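Local coordinates for protein nucleoside diphosphate kinase (Encephalitozoon cuniculi, PDB 3MPD) that probably transfers the gamma phosphate of ATP to nucleoside diphosphates through a phosphohistidine intermediate, supplying nucleoside triphosphates other than ATP, at residues A[10-14]-A[15-19]; A[85-88]-A[89-93]; A[98-101]-A[102-106]. All blocks are in the same frame, centred on the assembly; numbering follows the deposited sequence.

Contact 1 of 3, residues A[10-14]-A[15-19]; sequences IMIKP and DAIKR
The junction at which strand 7-12 ends and the short helix 14-18 begins is closed by I12, K13 and P14 on one side and A16, I17 and K18 on the other, an example of how a chain turns from sheet into helix. K13 occupies the N-cap position, and its backbone carbonyl starts the first turn. A16 N donates to K13 O at 3.0 Å, but the bond is bent to 131° and the donor stands above the carbonyl plane. I17 N makes a longer, weak bond to the same oxygen, so two amides share it. P14, whose nitrogen has no hydrogen to give, fits the first helical position; its own carbonyl receives weak bonds from I17 N and K18 N, and K18 CG passes 3.5 Å from P14 O.

Apolar side chains meet on the inner side of the bend. With I12 CG1 beside the backbone N (chi1 -55°), the CG2 methyl is left anti to it and faces the helix, touching A16 CB at 3.5 Å and I17 CD1 at 3.6 Å, the I12 and I17 side chains crossing at about a right angle. The K13 side chain leads away from the turn. K13, by similarity an ATP-binding residue, sends NZ to N116 OD1, near H119; by similarity N116 also binds ATP and H119 is the phosphohistidine site.

Strand 7-12 runs between strands 74-80 and 118-120; I12 packs on M77 of the former, P14 on M69 of helix 62-69, and K18 on F145 of the second subunit.

Contact 2 of 3, residues A[85-88]-A[89-93]; sequences VSIG and RKLIG
Two consecutive turns of helix 84-92 join V85, S86, I87 and G88 to R89, K90, L91 and I92, and here the same helical bonding pattern has a packed face and an open one. On the packed face L91 N bonds to I87 O at 3.0 Å, nearly along the C=O axis, and I92 N reaches G88 O at the same distance though its hydrogen points less directly (142°). The side chains close over these carbonyls: L91 CG comes within 3.4 Å of I87 O, and I92 CG1 lies 3.3 Å from G88 O. I87 and L91 run side by side in the same direction, their branches meeting more lightly at 4.2 Å between I87 CG2 and L91 CD1.

The solvent side is looser. S86 and K90 are linked through the backbone bond from K90 N to S86 O, while the end of K90 leads off the helix. R89 places CG anti to its carbonyl carbon (chi1 -74°), which lays CG 3.5 Å from V85 O; the chain then bends about the CG-CD bond (chi3 62°), carrying the guanidinium off the helix. By similarity R89 is probably an ATP-binding residue. The helix ends at G93, whose positive phi takes the chain out of helical conformation while its N still bonds to R89 O at 3.0 Å.

Around this helix, I87 rests on K32 and L91 on F29 of helix 22-32, V85 N bonds to E6, and R89 touches D122 in the loop after strand 118-120.

Contact 3 of 3, residues A[98-101]-A[102-106]; sequences QAAS and VGTIR
With chi1 at 63°, T104 holds OG1 between its backbone N and carbonyl carbon, a rotation that swings the hydroxyl back onto S101. OG1 donates to S101 O at 2.7 Å, arriving in the carbonyl plane, while T104 N bonds to the same oxygen at 3.1 Å from above that plane. Two donors of one residue thus grip a single acceptor from different directions, fixing both the backbone and the rotation of the threonine. Its CG2, anti to the carbonyl carbon, comes alongside S101 CB at 4.1 Å.

The pinched loop is a type II beta turn from S101 to T104, in which G103 takes the positive phi (97°) usual for the third position; its N also bonds to D108. The A100 methyl lies 3.4 Å from T104 OG1 and 4.0 Å from R106 CB, between the turn and the start of the helix.

T104 OG1 also accepts the backbone N-H of G107, so one hydroxyl ties the turn and caps the helix. R106 runs extended from CG to NE and leads away from the turn; its guanidinium bonds to the carbonyls of N116 and I118. This turn and threonine N-cap lie in the region known in nucleoside diphosphate kinases as the Kpn loop, here delivering R106, an ATP-binding residue by similarity.

Along the chain the three contacts come in series, none nested in or crossing another. Contact 1 closes the turn out of strand 7-12; contact 2 lies within helix 84-92, after strand 74-80; contact 3 closes the turn before helix 105-109. Contact 2 nevertheless meets both others. I10 CD1 of contact 1 packs on I92 CD1 of contact 2 at 4.2 Å, linking the sheet to the helix. The last carbonyls of helix 84-92 probably accept bonds from contact 3, L91 O from I105 N and I92 O from R106 N, so the two helices meet end to start. Contacts 1 and 3 do not touch, but K13 and R106 converge on N116 at the probable nucleotide site.

Contact 1 of 3, residues A[10-14]-A[15-19]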
ATOM      1  N   ILE A  10      -7.597   2.681  -8.043  1.00 24.55           N
ATOM      2  CA  ILE A  10      -6.352   3.385  -8.356  1.00 23.76           C
ATOM      3  C   ILE A  10      -5.263   2.333  -8.475  1.00 23.78           C
ATOM      4  O   ILE A  10      -5.035   1.568  -7.540  1.00 24.57           O
ATOM      5  CB  ILE A  10      -5.946   4.354  -7.238  1.00 22.41           C
ATOM      6  CG1 ILE A  10      -7.082   5.348  -6.893  1.00 22.54           C
ATOM      7  CG2 ILE A  10      -4.629   5.096  -7.594  1.00 23.54           C
ATOM      8  CD1 ILE A  10      -7.519   6.324  -8.062  1.00 21.69           C
ATOM      9  N   MET A  11      -4.547   2.333  -9.592  1.00 23.67           N
ATOM     10  CA  MET A  11      -3.524   1.324  -9.797  1.00 22.69           C
ATOM     11  C   MET A  11      -2.235   1.980 -10.236  1.00 21.97           C
ATOM     12  O   MET A  11      -2.202   2.686 -11.261  1.00 22.14           O
ATOM     13  CB  MET A  11      -4.018   0.296 -10.828  1.00 23.97           C
ATOM     14  CG  MET A  11      -3.020  -0.791 -11.174  1.00 25.67           C
ATOM     15  SD  MET A  11      -3.768  -2.030 -12.279  1.00 30.86           S
ATOM     16  CE  MET A  11      -4.374  -1.039 -13.649  1.00 30.87           C
ATOM     17  N   ILE A  12      -1.177   1.753  -9.461  1.00 20.85           N
ATOM     18  CA  ILE A  12       0.151   2.239  -9.835  1.00 20.25           C
ATOM     19  C   ILE A  12       0.728   1.296 -10.889  1.00 21.62           C
ATOM     20  O   ILE A  12       0.848   0.078 -10.634  1.00 22.32           O
ATOM     21  CB  ILE A  12       1.110   2.341  -8.631  1.00 20.12           C
ATOM     22  CG1 ILE A  12       0.487   3.209  -7.531  1.00 18.70           C
ATOM     23  CG2 ILE A  12       2.537   2.840  -9.088  1.00 17.89           C
ATOM     24  CD1 ILE A  12       1.419   3.420  -6.300  1.00 19.86           C
ATOM     25  N   LYS A  13       1.093   1.866 -12.043  1.00 20.75           N
ATOM     26  CA  LYS A  13       1.520   1.077 -13.220  1.00 21.62           C
ATOM     27  C   LYS A  13       2.941   0.563 -13.008  1.00 21.74           C
ATOM     28  O   LYS A  13       3.695   1.156 -12.216  1.00 21.45           O
ATOM     29  CB  LYS A  13       1.423   1.945 -14.496  1.00 21.11           C
ATOM     30  CG  LYS A  13      -0.015   2.412 -14.780  1.00 20.66           C
ATOM     31  CD  LYS A  13      -0.188   2.927 -16.208  1.00 22.31           C
ATOM     32  CE  LYS A  13      -1.684   3.101 -16.503  1.00 22.71           C
ATOM     33  NZ  LYS A  13      -1.827   3.916 -17.744  1.00 21.90           N
ATOM     34  N   PRO A  14       3.322  -0.521 -13.712  1.00 22.98           N
ATOM     35  CA  PRO A  14       4.553  -1.255 -13.381  1.00 22.71           C
ATOM     36  C   PRO A  14       5.817  -0.396 -13.347  1.00 22.22           C
ATOM     37  O   PRO A  14       6.649  -0.585 -12.481  1.00 20.79           O
ATOM     38  CB  PRO A  14       4.662  -2.300 -14.523  1.00 24.07           C
ATOM     39  CG  PRO A  14       3.261  -2.494 -14.991  1.00 24.11           C
ATOM     40  CD  PRO A  14       2.620  -1.129 -14.877  1.00 23.68           C
ATOM     41  N   ASP A  15       5.963   0.526 -14.301  1.00 22.32           N
ATOM     42  CA  ASP A  15       7.137   1.374 -14.350  1.00 22.52           C
ATOM     43  C   ASP A  15       7.258   2.375 -13.197  1.00 21.57           C
ATOM     44  O   ASP A  15       8.377   2.704 -12.784  1.00 21.51           O
ATOM     45  CB  ASP A  15       7.255   2.080 -15.708  1.00 23.06           C
ATOM     46  CG  ASP A  15       7.462   1.095 -16.839  1.00 27.07           C
ATOM     47  OD1 ASP A  15       8.398   0.267 -16.745  1.00 29.42           O
ATOM     48  OD2 ASP A  15       6.677   1.122 -17.804  1.00 29.38           O
ATOM     49  N   ALA A  16       6.125   2.811 -12.666  1.00 20.30           N
ATOM     50  CA  ALA A  16       6.133   3.735 -11.543  1.00 19.50           C
ATOM     51  C   ALA A  16       6.575   3.010 -10.279  1.00 19.62           C
ATOM     52  O   ALA A  16       7.223   3.611  -9.419  1.00 19.55           O
ATOM     53  CB  ALA A  16       4.745   4.382 -11.349  1.00 17.94           C
ATOM     54  N   ILE A  17       6.282   1.711 -10.181  1.00 19.58           N
ATOM     55  CA  ILE A  17       6.813   0.905  -9.071  1.00 19.34           C
ATOM     56  C   ILE A  17       8.346   0.903  -9.131  1.00 20.05           C
ATOM     57  O   ILE A  17       9.038   1.133  -8.126  1.00 18.80           O
ATOM     58  CB  ILE A  17       6.317  -0.590  -9.150  1.00 21.86           C
ATOM     59  CG1 ILE A  17       4.780  -0.696  -9.083  1.00 21.03           C
ATOM     60  CG2 ILE A  17       6.963  -1.418  -8.057  1.00 19.49           C
ATOM     61  CD1 ILE A  17       4.181  -0.135  -7.821  1.00 23.16           C
ATOM     62  N   LYS A  18       8.865   0.642 -10.329  1.00 20.60           N
ATOM     63  CA  LYS A  18      10.313   0.569 -10.570  1.00 20.96           C
ATOM     64  C   LYS A  18      11.059   1.901 -10.391  1.00 19.60           C
ATOM     65  O   LYS A  18      12.225   1.917 -10.019  1.00 19.92           O
ATOM     66  CB  LYS A  18      10.576  -0.041 -11.955  1.00 20.03           C
ATOM     67  CG  LYS A  18       9.964  -1.494 -12.070  1.00 23.36           C
ATOM     68  CD  LYS A  18      10.191  -2.103 -13.446  1.00 22.58           C
ATOM     69  CE  LYS A  18       9.768  -3.601 -13.504  1.00 25.39           C
ATOM     70  NZ  LYS A  18       9.981  -4.073 -14.944  1.00 27.90           N
ATOM     71  N   ARG A  19      10.380   3.004 -10.659  1.00 19.11           N
ATOM     72  CA  ARG A  19      10.890   4.347 -10.332  1.00 18.11           C
ATOM     73  C   ARG A  19      10.751   4.728  -8.856  1.00 17.90           C
ATOM     74  O   ARG A  19      11.134   5.852  -8.442  1.00 17.50           O
ATOM     75  CB  ARG A  19      10.171   5.391 -11.196  1.00 17.56           C
ATOM     76  CG  ARG A  19      10.453   5.173 -12.720  1.00 18.16           C
ATOM     77  CD  ARG A  19       9.663   6.143 -13.574  1.00 18.77           C
ATOM     78  NE  ARG A  19       9.979   7.567 -13.322  1.00 18.00           N
ATOM     79  CZ  ARG A  19       9.274   8.575 -13.841  1.00 20.83           C
ATOM     80  NH1 ARG A  19       8.218   8.321 -14.628  1.00 19.57           N
ATOM     81  NH2 ARG A  19       9.621   9.840 -13.605  1.00 17.73           N
TER

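Contact 2 of 3, residues A[85-88]-A[89-93]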
ATOM      1  N   VAL A  85     -14.163   9.557  -7.158  1.00 24.27           N
ATOM      2  CA  VAL A  85     -13.747   9.333  -8.552  1.00 24.11           C
ATOM      3  C   VAL A  85     -13.210  10.590  -9.217  1.00 23.70           C
ATOM      4  O   VAL A  85     -12.133  10.578  -9.820  1.00 23.36           O
ATOM      5  CB  VAL A  85     -14.878   8.714  -9.437  1.00 25.00           C
ATOM      6  CG1 VAL A  85     -14.442   8.661 -10.911  1.00 24.81           C
ATOM      7  CG2 VAL A  85     -15.216   7.304  -8.950  1.00 26.12           C
ATOM      8  N   SER A  86     -13.992  11.658  -9.166  1.00 24.77           N
ATOM      9  CA  SER A  86     -13.595  12.952  -9.716  0.50 24.79           C
ATOM     10  C   SER A  86     -12.343  13.468  -9.001  1.00 23.37           C
ATOM     11  O   SER A  86     -11.432  14.007  -9.618  1.00 22.81           O
ATOM     12  CB  SER A  86     -14.752  13.940  -9.558  0.50 26.31           C
ATOM     13  OG  SER A  86     -14.485  15.135 -10.251  0.50 28.47           O
ATOM     14  N   ILE A  87     -12.292  13.286  -7.684  1.00 22.94           N
ATOM     15  CA  ILE A  87     -11.108  13.732  -6.912  1.00 21.66           C
ATOM     16  C   ILE A  87      -9.867  12.995  -7.430  1.00 20.94           C
ATOM     17  O   ILE A  87      -8.858  13.619  -7.761  1.00 19.35           O
ATOM     18  CB  ILE A  87     -11.266  13.583  -5.368  1.00 22.22           C
ATOM     19  CG1 ILE A  87     -12.171  14.707  -4.804  1.00 22.46           C
ATOM     20  CG2 ILE A  87      -9.853  13.597  -4.683  1.00 19.78           C
ATOM     21  CD1 ILE A  87     -12.578  14.517  -3.284  1.00 25.80           C
ATOM     22  N   GLY A  88      -9.942  11.673  -7.555  1.00 21.55           N
ATOM     23  CA  GLY A  88      -8.771  10.928  -8.082  1.00 20.42           C
ATOM     24  C   GLY A  88      -8.328  11.373  -9.482  1.00 21.08           C
ATOM     25  O   GLY A  88      -7.141  11.566  -9.727  1.00 20.47           O
ATOM     26  N   ARG A  89      -9.278  11.535 -10.407  1.00 21.68           N
ATOM     27  CA  ARG A  89      -8.962  12.001 -11.766  1.00 22.50           C
ATOM     28  C   ARG A  89      -8.220  13.353 -11.719  1.00 22.00           C
ATOM     29  O   ARG A  89      -7.268  13.585 -12.486  1.00 20.63           O
ATOM     30  CB  ARG A  89     -10.220  12.175 -12.585  1.00 23.42           C
ATOM     31  CG  ARG A  89     -10.872  10.848 -13.046  1.00 30.58           C
ATOM     32  CD  ARG A  89     -12.280  11.091 -13.633  1.00 37.82           C
ATOM     33  NE  ARG A  89     -12.304  11.951 -14.829  1.00 45.28           N
ATOM     34  CZ  ARG A  89     -11.883  11.589 -16.047  1.00 49.13           C
ATOM     35  NH1 ARG A  89     -11.354  10.383 -16.262  1.00 50.97           N
ATOM     36  NH2 ARG A  89     -11.968  12.446 -17.056  1.00 50.28           N
ATOM     37  N   LYS A  90      -8.673  14.246 -10.838  1.00 21.68           N
ATOM     38  CA  LYS A  90      -8.030  15.572 -10.743  1.00 22.34           C
ATOM     39  C   LYS A  90      -6.603  15.477 -10.185  1.00 20.87           C
ATOM     40  O   LYS A  90      -5.701  16.188 -10.645  1.00 20.89           O
ATOM     41  CB  LYS A  90      -8.846  16.527  -9.880  1.00 24.75           C
ATOM     42  CG  LYS A  90      -8.229  17.925  -9.773  1.00 25.28           C
ATOM     43  CD  LYS A  90      -9.316  18.953  -9.658  1.00 30.61           C
ATOM     44  CE  LYS A  90      -8.749  20.343  -9.969  1.00 32.53           C
ATOM     45  NZ  LYS A  90      -9.718  21.422  -9.695  1.00 33.21           N
ATOM     46  N   LEU A  91      -6.404  14.630  -9.186  1.00 19.05           N
ATOM     47  CA  LEU A  91      -5.051  14.441  -8.631  1.00 19.03           C
ATOM     48  C   LEU A  91      -4.058  13.822  -9.646  1.00 18.14           C
ATOM     49  O   LEU A  91      -2.833  14.080  -9.588  1.00 17.86           O
ATOM     50  CB  LEU A  91      -5.116  13.523  -7.432  1.00 17.94           C
ATOM     51  CG  LEU A  91      -5.849  13.958  -6.155  1.00 18.94           C
ATOM     52  CD1 LEU A  91      -5.816  12.756  -5.169  1.00 17.74           C
ATOM     53  CD2 LEU A  91      -5.219  15.183  -5.519  1.00 16.27           C
ATOM     54  N   ILE A  92      -4.594  12.982 -10.526  1.00 17.72           N
ATOM     55  CA  ILE A  92      -3.802  12.238 -11.493  1.00 16.75           C
ATOM     56  C   ILE A  92      -3.407  13.106 -12.689  1.00 17.84           C
ATOM     57  O   ILE A  92      -2.237  13.096 -13.095  1.00 17.61           O
ATOM     58  CB  ILE A  92      -4.531  10.948 -11.919  1.00 17.40           C
ATOM     59  CG1 ILE A  92      -4.460   9.926 -10.762  1.00 15.70           C
ATOM     60  CG2 ILE A  92      -3.908  10.346 -13.235  1.00 14.91           C
ATOM     61  CD1 ILE A  92      -5.502   8.733 -10.900  1.00 18.89           C
ATOM     62  N   GLY A  93      -4.353  13.871 -13.248  1.00 17.98           N
ATOM     63  CA  GLY A  93      -4.028  14.735 -14.390  1.00 19.87           C
ATOM     64  C   GLY A  93      -4.385  14.041 -15.700  1.00 21.52           C
ATOM     65  O   GLY A  93      -4.683  12.836 -15.720  1.00 21.23           O
TER

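Contact 3 of 3, residues A[98-101]-A[102-106]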
ATOM      1  N   GLN A  98       2.257  15.541 -20.859  1.00 25.02           N
ATOM      2  CA  GLN A  98       2.591  16.904 -21.395  1.00 27.95           C
ATOM      3  C   GLN A  98       1.421  17.871 -21.241  1.00 27.23           C
ATOM      4  O   GLN A  98       1.609  19.086 -21.153  1.00 28.35           O
ATOM      5  CB  GLN A  98       2.972  16.918 -22.899  1.00 29.90           C
ATOM      6  CG  GLN A  98       3.751  15.789 -23.481  1.00 33.72           C
ATOM      7  CD  GLN A  98       3.854  15.880 -25.035  1.00 40.40           C
ATOM      8  OE1 GLN A  98       3.089  15.233 -25.777  1.00 39.29           O
ATOM      9  NE2 GLN A  98       4.799  16.710 -25.522  1.00 42.96           N
ATOM     10  N   ALA A  99       0.206  17.345 -21.219  1.00 26.89           N
ATOM     11  CA  ALA A  99      -0.980  18.207 -21.078  1.00 27.63           C
ATOM     12  C   ALA A  99      -1.461  18.341 -19.620  1.00 26.34           C
ATOM     13  O   ALA A  99      -2.236  19.250 -19.327  1.00 27.26           O
ATOM     14  CB  ALA A  99      -2.145  17.731 -22.004  1.00 27.69           C
ATOM     15  N   ALA A 100      -0.998  17.461 -18.730  1.00 23.97           N
ATOM     16  CA  ALA A 100      -1.433  17.468 -17.310  1.00 23.77           C
ATOM     17  C   ALA A 100      -0.824  18.670 -16.569  1.00 23.83           C
ATOM     18  O   ALA A 100       0.326  19.062 -16.831  1.00 22.54           O
ATOM     19  CB  ALA A 100      -1.029  16.189 -16.612  1.00 20.89           C
ATOM     20  N   SER A 101      -1.594  19.242 -15.644  1.00 23.80           N
ATOM     21  CA  SER A 101      -1.114  20.420 -14.907  1.00 24.21           C
ATOM     22  C   SER A 101       0.086  20.059 -14.021  1.00 21.90           C
ATOM     23  O   SER A 101       0.200  18.932 -13.505  1.00 19.27           O
ATOM     24  CB  SER A 101      -2.248  21.008 -14.045  1.00 24.97           C
ATOM     25  OG  SER A 101      -3.473  21.122 -14.788  1.00 31.16           O
ATOM     26  N   VAL A 102       1.003  21.006 -13.869  1.00 22.07           N
ATOM     27  CA  VAL A 102       2.066  20.796 -12.907  0.50 21.25           C
ATOM     28  C   VAL A 102       1.353  20.671 -11.564  1.00 20.54           C
ATOM     29  O   VAL A 102       0.287  21.260 -11.343  1.00 20.73           O
ATOM     30  CB  VAL A 102       3.143  21.900 -12.916  0.50 22.52           C
ATOM     31  CG1 VAL A 102       3.849  21.964 -14.281  0.50 22.16           C
ATOM     32  CG2 VAL A 102       2.557  23.228 -12.535  0.50 22.48           C
ATOM     33  N   GLY A 103       1.903  19.839 -10.693  1.00 18.79           N
ATOM     34  CA  GLY A 103       1.239  19.586  -9.408  1.00 18.94           C
ATOM     35  C   GLY A 103       0.395  18.311  -9.438  1.00 19.02           C
ATOM     36  O   GLY A 103       0.090  17.775  -8.385  1.00 19.89           O
ATOM     37  N   THR A 104       0.020  17.810 -10.625  1.00 18.70           N
ATOM     38  CA  THR A 104      -0.646  16.485 -10.717  1.00 17.14           C
ATOM     39  C   THR A 104       0.408  15.387 -10.750  1.00 16.56           C
ATOM     40  O   THR A 104       1.580  15.643 -11.023  1.00 18.28           O
ATOM     41  CB  THR A 104      -1.554  16.339 -11.992  1.00 18.27           C
ATOM     42  OG1 THR A 104      -0.768  16.433 -13.191  1.00 17.31           O
ATOM     43  CG2 THR A 104      -2.680  17.418 -12.025  1.00 16.37           C
ATOM     44  N   ILE A 105      -0.001  14.156 -10.498  1.00 16.39           N
ATOM     45  CA  ILE A 105       0.885  13.019 -10.567  1.00 16.28           C
ATOM     46  C   ILE A 105       1.549  12.899 -11.942  1.00 16.42           C
ATOM     47  O   ILE A 105       2.754  12.760 -12.030  1.00 16.06           O
ATOM     48  CB  ILE A 105       0.125  11.730 -10.191  1.00 15.65           C
ATOM     49  CG1 ILE A 105      -0.189  11.769  -8.683  1.00 17.07           C
ATOM     50  CG2 ILE A 105       0.971  10.511 -10.487  1.00 14.68           C
ATOM     51  CD1 ILE A 105      -1.239  10.710  -8.260  1.00 16.75           C
ATOM     52  N   ARG A 106       0.746  12.954 -13.003  1.00 15.85           N
ATOM     53  CA  ARG A 106       1.298  12.855 -14.369  1.00 16.87           C
ATOM     54  C   ARG A 106       2.095  14.094 -14.748  1.00 17.13           C
ATOM     55  O   ARG A 106       3.130  13.993 -15.397  1.00 17.31           O
ATOM     56  CB  ARG A 106       0.190  12.585 -15.399  1.00 15.97           C
ATOM     57  CG  ARG A 106      -0.380  11.165 -15.224  1.00 16.77           C
ATOM     58  CD  ARG A 106      -1.638  10.915 -16.057  1.00 17.45           C
ATOM     59  NE  ARG A 106      -2.064   9.501 -15.965  1.00 17.13           N
ATOM     60  CZ  ARG A 106      -3.291   9.107 -16.276  1.00 19.25           C
ATOM     61  NH1 ARG A 106      -4.185   9.997 -16.676  1.00 17.88           N
ATOM     62  NH2 ARG A 106      -3.636   7.833 -16.183  1.00 21.44           N
TER